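Glucanase (Clostridium thermocellum, PDB 5GXX) probably hydrolyses internal beta-1,4-glucosidic bonds of cellulose, as a family 9 endoglucanase of the cellulosome. Local coordinates at residues S192-T206 against H243-L256. The protein carries 1 engineered substitution. Numbering follows the deposited sequence.
Sequences SSHSGFWDELLWAST and HCWDDCHYGAMILL. With CA (calcium ion), chain C.
Asp246 and Ser195 meet at a calcium ion, a case of a metal tying the loop and first helical turn of 192-206 to the turn that precedes helix 249-256. Asp246 gives its backbone O, 2.3 Å from the calcium; 192-206 supplies Ser195 OG, Gly196 O and the carboxylates of Asp199 and Glu200, each gripping through both oxygens, and a water brings the coordinating atoms to eight. The Asp246 carboxylate itself turns to the second shell. Its chi1 of -176° swings CG away from the backbone N, and OD1 takes a nearly straight bond from His194 N (2.9 Å) on the syn side, while Ser195 OG donates to OD2 from above the carboxylate plane. The calcium-bound water donates hydrogen bonds to OD1 and to Ser193 OG, itself hydrogen-bonded to Asp181. Asp247 OD1, packed against Asp199 CB, closes an Asx turn with His249 N and also accepts from His249 ND1 (2.6 Å).

Helices 198-206 and 249-256 belong to the (alpha/alpha)6 barrel of glycoside hydrolase family 9, their axes 36° apart and 8.8 Å at closest approach. Cys248, the N-cap, lays CB and SG over one face of the Trp203 indole, CB 3.4 Å from CD2; His243 points its ring edge at the six-membered ring. Farther along, Leu202 CG packs on Ala252 CB (3.7 Å).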
# COMPACT_ATOMS: atom_id res chain seq x y z
N SER A 192 29.76 20.40 -15.75
CA SER A 192 31.06 19.83 -16.07
C SER A 192 32.00 20.89 -16.63
O SER A 192 31.54 21.80 -17.34
CB SER A 192 30.89 18.68 -17.08
OG SER A 192 30.38 17.52 -16.44
N SER A 193 33.30 20.80 -16.32
CA SER A 193 34.29 21.68 -16.93
C SER A 193 34.55 21.18 -18.35
O SER A 193 35.18 20.14 -18.55
CB SER A 193 35.58 21.73 -16.09
OG SER A 193 36.55 22.59 -16.68
N HIS A 194 34.02 21.89 -19.34
CA HIS A 194 34.14 21.46 -20.74
C HIS A 194 35.40 22.00 -21.41
O HIS A 194 36.10 21.29 -22.12
CB HIS A 194 32.92 21.92 -21.54
CG HIS A 194 31.63 21.41 -21.00
ND1 HIS A 194 31.27 20.08 -21.07
CD2 HIS A 194 30.63 22.03 -20.32
CE1 HIS A 194 30.10 19.91 -20.48
NE2 HIS A 194 29.70 21.08 -20.00
N SER A 195 35.66 23.28 -21.19
CA SER A 195 36.73 23.98 -21.89
C SER A 195 38.07 23.79 -21.18
O SER A 195 39.10 24.18 -21.71
CB SER A 195 36.41 25.48 -21.98
OG SER A 195 36.11 26.00 -20.70
N GLY A 196 38.07 23.21 -19.98
CA GLY A 196 39.27 23.18 -19.17
C GLY A 196 39.35 24.41 -18.28
O GLY A 196 38.38 25.17 -18.13
N PHE A 197 40.53 24.61 -17.70
CA PHE A 197 40.70 25.61 -16.65
C PHE A 197 41.59 26.79 -17.05
O PHE A 197 41.70 27.76 -16.29
CB PHE A 197 41.21 24.93 -15.37
CG PHE A 197 42.59 24.35 -15.52
CD1 PHE A 197 43.68 25.20 -15.64
CD2 PHE A 197 42.79 22.97 -15.63
CE1 PHE A 197 44.97 24.71 -15.81
CE2 PHE A 197 44.09 22.47 -15.83
CZ PHE A 197 45.17 23.34 -15.93
N TRP A 198 42.23 26.74 -18.22
CA TRP A 198 43.07 27.86 -18.64
C TRP A 198 42.30 29.17 -18.81
O TRP A 198 42.81 30.25 -18.48
CB TRP A 198 43.89 27.53 -19.89
CG TRP A 198 44.84 26.37 -19.70
CD1 TRP A 198 44.75 25.14 -20.28
CD2 TRP A 198 46.01 26.35 -18.88
NE1 TRP A 198 45.81 24.35 -19.87
CE2 TRP A 198 46.59 25.06 -19.01
CE3 TRP A 198 46.63 27.29 -18.04
CZ2 TRP A 198 47.76 24.70 -18.34
CZ3 TRP A 198 47.81 26.92 -17.37
CH2 TRP A 198 48.35 25.63 -17.53
N ASP A 199 41.08 29.10 -19.33
CA ASP A 199 40.27 30.31 -19.45
C ASP A 199 39.91 30.95 -18.11
O ASP A 199 39.93 32.18 -18.01
CB ASP A 199 38.98 30.02 -20.25
CG ASP A 199 38.21 28.82 -19.70
OD1 ASP A 199 38.63 27.67 -19.97
OD2 ASP A 199 37.19 29.02 -19.02
N GLU A 200 39.62 30.16 -17.08
CA GLU A 200 39.37 30.73 -15.75
C GLU A 200 40.62 31.41 -15.19
O GLU A 200 40.54 32.45 -14.54
CB GLU A 200 38.89 29.69 -14.74
CG GLU A 200 37.47 29.17 -14.93
CD GLU A 200 37.33 28.17 -16.05
OE1 GLU A 200 38.37 27.74 -16.59
OE2 GLU A 200 36.17 27.81 -16.39
N LEU A 201 41.79 30.81 -15.42
CA LEU A 201 43.01 31.46 -14.93
C LEU A 201 43.25 32.78 -15.64
O LEU A 201 43.67 33.75 -15.00
CB LEU A 201 44.25 30.55 -15.03
CG LEU A 201 44.20 29.27 -14.20
CD1 LEU A 201 45.49 28.48 -14.51
CD2 LEU A 201 44.09 29.58 -12.71
N LEU A 202 43.02 32.81 -16.95
CA LEU A 202 43.05 34.06 -17.71
C LEU A 202 42.11 35.12 -17.16
O LEU A 202 42.51 36.27 -16.95
CB LEU A 202 42.66 33.79 -19.17
CG LEU A 202 42.55 35.02 -20.09
CD1 LEU A 202 43.87 35.79 -20.16
CD2 LEU A 202 42.11 34.55 -21.47
N TRP A 203 40.85 34.74 -16.97
CA TRP A 203 39.79 35.63 -16.49
C TRP A 203 40.14 36.15 -15.10
O TRP A 203 40.08 37.36 -14.86
CB TRP A 203 38.49 34.82 -16.49
CG TRP A 203 37.19 35.37 -15.98
CD1 TRP A 203 36.47 34.85 -14.96
CD2 TRP A 203 36.40 36.45 -16.51
NE1 TRP A 203 35.28 35.53 -14.79
CE2 TRP A 203 35.22 36.52 -15.74
CE3 TRP A 203 36.57 37.35 -17.57
CZ2 TRP A 203 34.22 37.47 -15.98
CZ3 TRP A 203 35.58 38.30 -17.79
CH2 TRP A 203 34.42 38.34 -17.01
N ALA A 204 40.56 35.27 -14.21
CA ALA A 204 40.87 35.70 -12.86
C ALA A 204 42.11 36.60 -12.80
O ALA A 204 42.07 37.64 -12.14
CB ALA A 204 41.04 34.48 -11.96
N SER A 205 43.19 36.21 -13.48
CA SER A 205 44.40 37.04 -13.50
C SER A 205 44.14 38.41 -14.13
O SER A 205 44.69 39.41 -13.66
CB SER A 205 45.60 36.32 -14.15
OG SER A 205 45.33 35.92 -15.49
N THR A 206 43.29 38.46 -15.16
CA THR A 206 42.96 39.73 -15.81
C THR A 206 42.25 40.65 -14.83
O THR A 206 42.61 41.82 -14.71
CB THR A 206 42.10 39.48 -17.08
OG1 THR A 206 42.88 38.73 -18.01
CG2 THR A 206 41.64 40.79 -17.71
N HIS A 243 30.75 33.63 -24.34
CA HIS A 243 31.09 33.87 -22.94
C HIS A 243 30.00 33.26 -22.07
O HIS A 243 28.82 33.53 -22.28
CB HIS A 243 31.11 35.38 -22.74
CG HIS A 243 31.69 35.82 -21.43
ND1 HIS A 243 33.05 36.00 -21.26
CD2 HIS A 243 31.11 36.11 -20.24
CE1 HIS A 243 33.27 36.38 -20.02
NE2 HIS A 243 32.11 36.47 -19.38
N CYS A 244 30.40 32.43 -21.10
CA CYS A 244 29.43 31.78 -20.23
C CYS A 244 30.11 31.19 -19.00
O CYS A 244 31.34 31.27 -18.85
CB CYS A 244 28.73 30.65 -21.01
SG CYS A 244 29.84 29.29 -21.52
N TRP A 245 29.30 30.57 -18.15
CA TRP A 245 29.80 29.97 -16.89
C TRP A 245 31.00 29.05 -17.06
O TRP A 245 31.79 28.93 -16.13
CB TRP A 245 28.69 29.23 -16.14
CG TRP A 245 28.12 28.09 -16.95
CD1 TRP A 245 27.06 28.14 -17.82
CD2 TRP A 245 28.62 26.75 -17.01
NE1 TRP A 245 26.88 26.92 -18.42
CE2 TRP A 245 27.82 26.04 -17.93
CE3 TRP A 245 29.67 26.07 -16.38
CZ2 TRP A 245 28.03 24.69 -18.24
CZ3 TRP A 245 29.88 24.73 -16.68
CH2 TRP A 245 29.06 24.06 -17.60
N ASP A 246 31.10 28.37 -18.20
CA ASP A 246 32.17 27.40 -18.43
C ASP A 246 33.47 28.01 -18.99
O ASP A 246 34.56 27.44 -18.89
CB ASP A 246 31.68 26.33 -19.40
CG ASP A 246 32.72 25.25 -19.62
OD1 ASP A 246 32.95 24.47 -18.67
OD2 ASP A 246 33.32 25.20 -20.71
N ASP A 247 33.31 29.17 -19.62
CA ASP A 247 34.35 29.75 -20.45
C ASP A 247 34.21 31.26 -20.63
O ASP A 247 33.40 31.75 -21.43
CB ASP A 247 34.39 29.03 -21.80
CG ASP A 247 35.62 29.38 -22.61
OD1 ASP A 247 36.41 30.27 -22.20
OD2 ASP A 247 35.76 28.76 -23.70
N CYS A 248 35.04 31.98 -19.89
CA CYS A 248 35.08 33.43 -19.88
C CYS A 248 36.25 34.01 -20.68
O CYS A 248 36.54 35.20 -20.57
CB CYS A 248 35.13 33.93 -18.43
SG CYS A 248 33.58 33.78 -17.53
N HIS A 249 36.93 33.22 -21.51
CA HIS A 249 38.06 33.78 -22.27
C HIS A 249 37.64 34.87 -23.23
O HIS A 249 38.41 35.80 -23.47
CB HIS A 249 39.00 32.77 -22.95
CG HIS A 249 38.51 32.22 -24.26
ND1 HIS A 249 37.72 31.10 -24.33
CD2 HIS A 249 38.77 32.58 -25.54
CE1 HIS A 249 37.48 30.81 -25.60
NE2 HIS A 249 38.09 31.71 -26.36
N TYR A 250 36.42 34.75 -23.75
CA TYR A 250 35.87 35.72 -24.70
C TYR A 250 35.91 37.12 -24.10
O TYR A 250 36.47 38.05 -24.69
CB TYR A 250 34.43 35.34 -25.11
CG TYR A 250 34.36 33.89 -25.55
CD1 TYR A 250 34.70 33.53 -26.85
CD2 TYR A 250 34.03 32.87 -24.65
CE1 TYR A 250 34.68 32.20 -27.26
CE2 TYR A 250 34.03 31.54 -25.05
CZ TYR A 250 34.36 31.21 -26.35
OH TYR A 250 34.38 29.90 -26.76
N GLY A 251 35.31 37.27 -22.92
CA GLY A 251 35.27 38.55 -22.22
C GLY A 251 36.66 38.97 -21.76
O GLY A 251 36.97 40.17 -21.78
N ALA A 252 37.49 38.01 -21.36
CA ALA A 252 38.85 38.35 -20.95
C ALA A 252 39.66 38.98 -22.08
O ALA A 252 40.42 39.91 -21.84
CB ALA A 252 39.55 37.13 -20.37
N MET A 253 39.49 38.49 -23.31
CA MET A 253 40.19 39.03 -24.48
C MET A 253 39.76 40.48 -24.74
O MET A 253 40.58 41.35 -25.08
CB MET A 253 39.97 38.16 -25.72
CG MET A 253 40.54 36.73 -25.63
SD MET A 253 42.35 36.61 -25.47
CE MET A 253 42.83 36.70 -27.19
N ILE A 254 38.47 40.76 -24.54
CA ILE A 254 37.94 42.10 -24.67
C ILE A 254 38.57 43.03 -23.63
O ILE A 254 39.00 44.13 -23.98
CB ILE A 254 36.39 42.10 -24.63
CG1 ILE A 254 35.86 41.55 -25.97
CG2 ILE A 254 35.83 43.50 -24.34
CD1 ILE A 254 34.39 41.19 -25.93
N LEU A 255 38.64 42.57 -22.39
CA LEU A 255 39.27 43.35 -21.33
C LEU A 255 40.75 43.58 -21.63
O LEU A 255 41.26 44.67 -21.35
CB LEU A 255 39.11 42.65 -19.97
CG LEU A 255 37.68 42.51 -19.44
CD1 LEU A 255 37.67 41.58 -18.23
CD2 LEU A 255 37.05 43.87 -19.12
N LEU A 256 41.44 42.59 -22.19
CA LEU A 256 42.86 42.73 -22.50
C LEU A 256 43.16 43.59 -23.73
O LEU A 256 44.23 44.18 -23.83
CB LEU A 256 43.51 41.36 -22.68
CG LEU A 256 43.81 40.54 -21.41
CD1 LEU A 256 44.60 39.32 -21.84
CD2 LEU A 256 44.63 41.36 -20.41
CA CA C . 36.76 26.81 -18.40
O HOH W 1 35.62 24.99 -17.68
O HOH W 2 36.26 31.16 -17.43
O HOH W 3 34.37 29.75 -16.00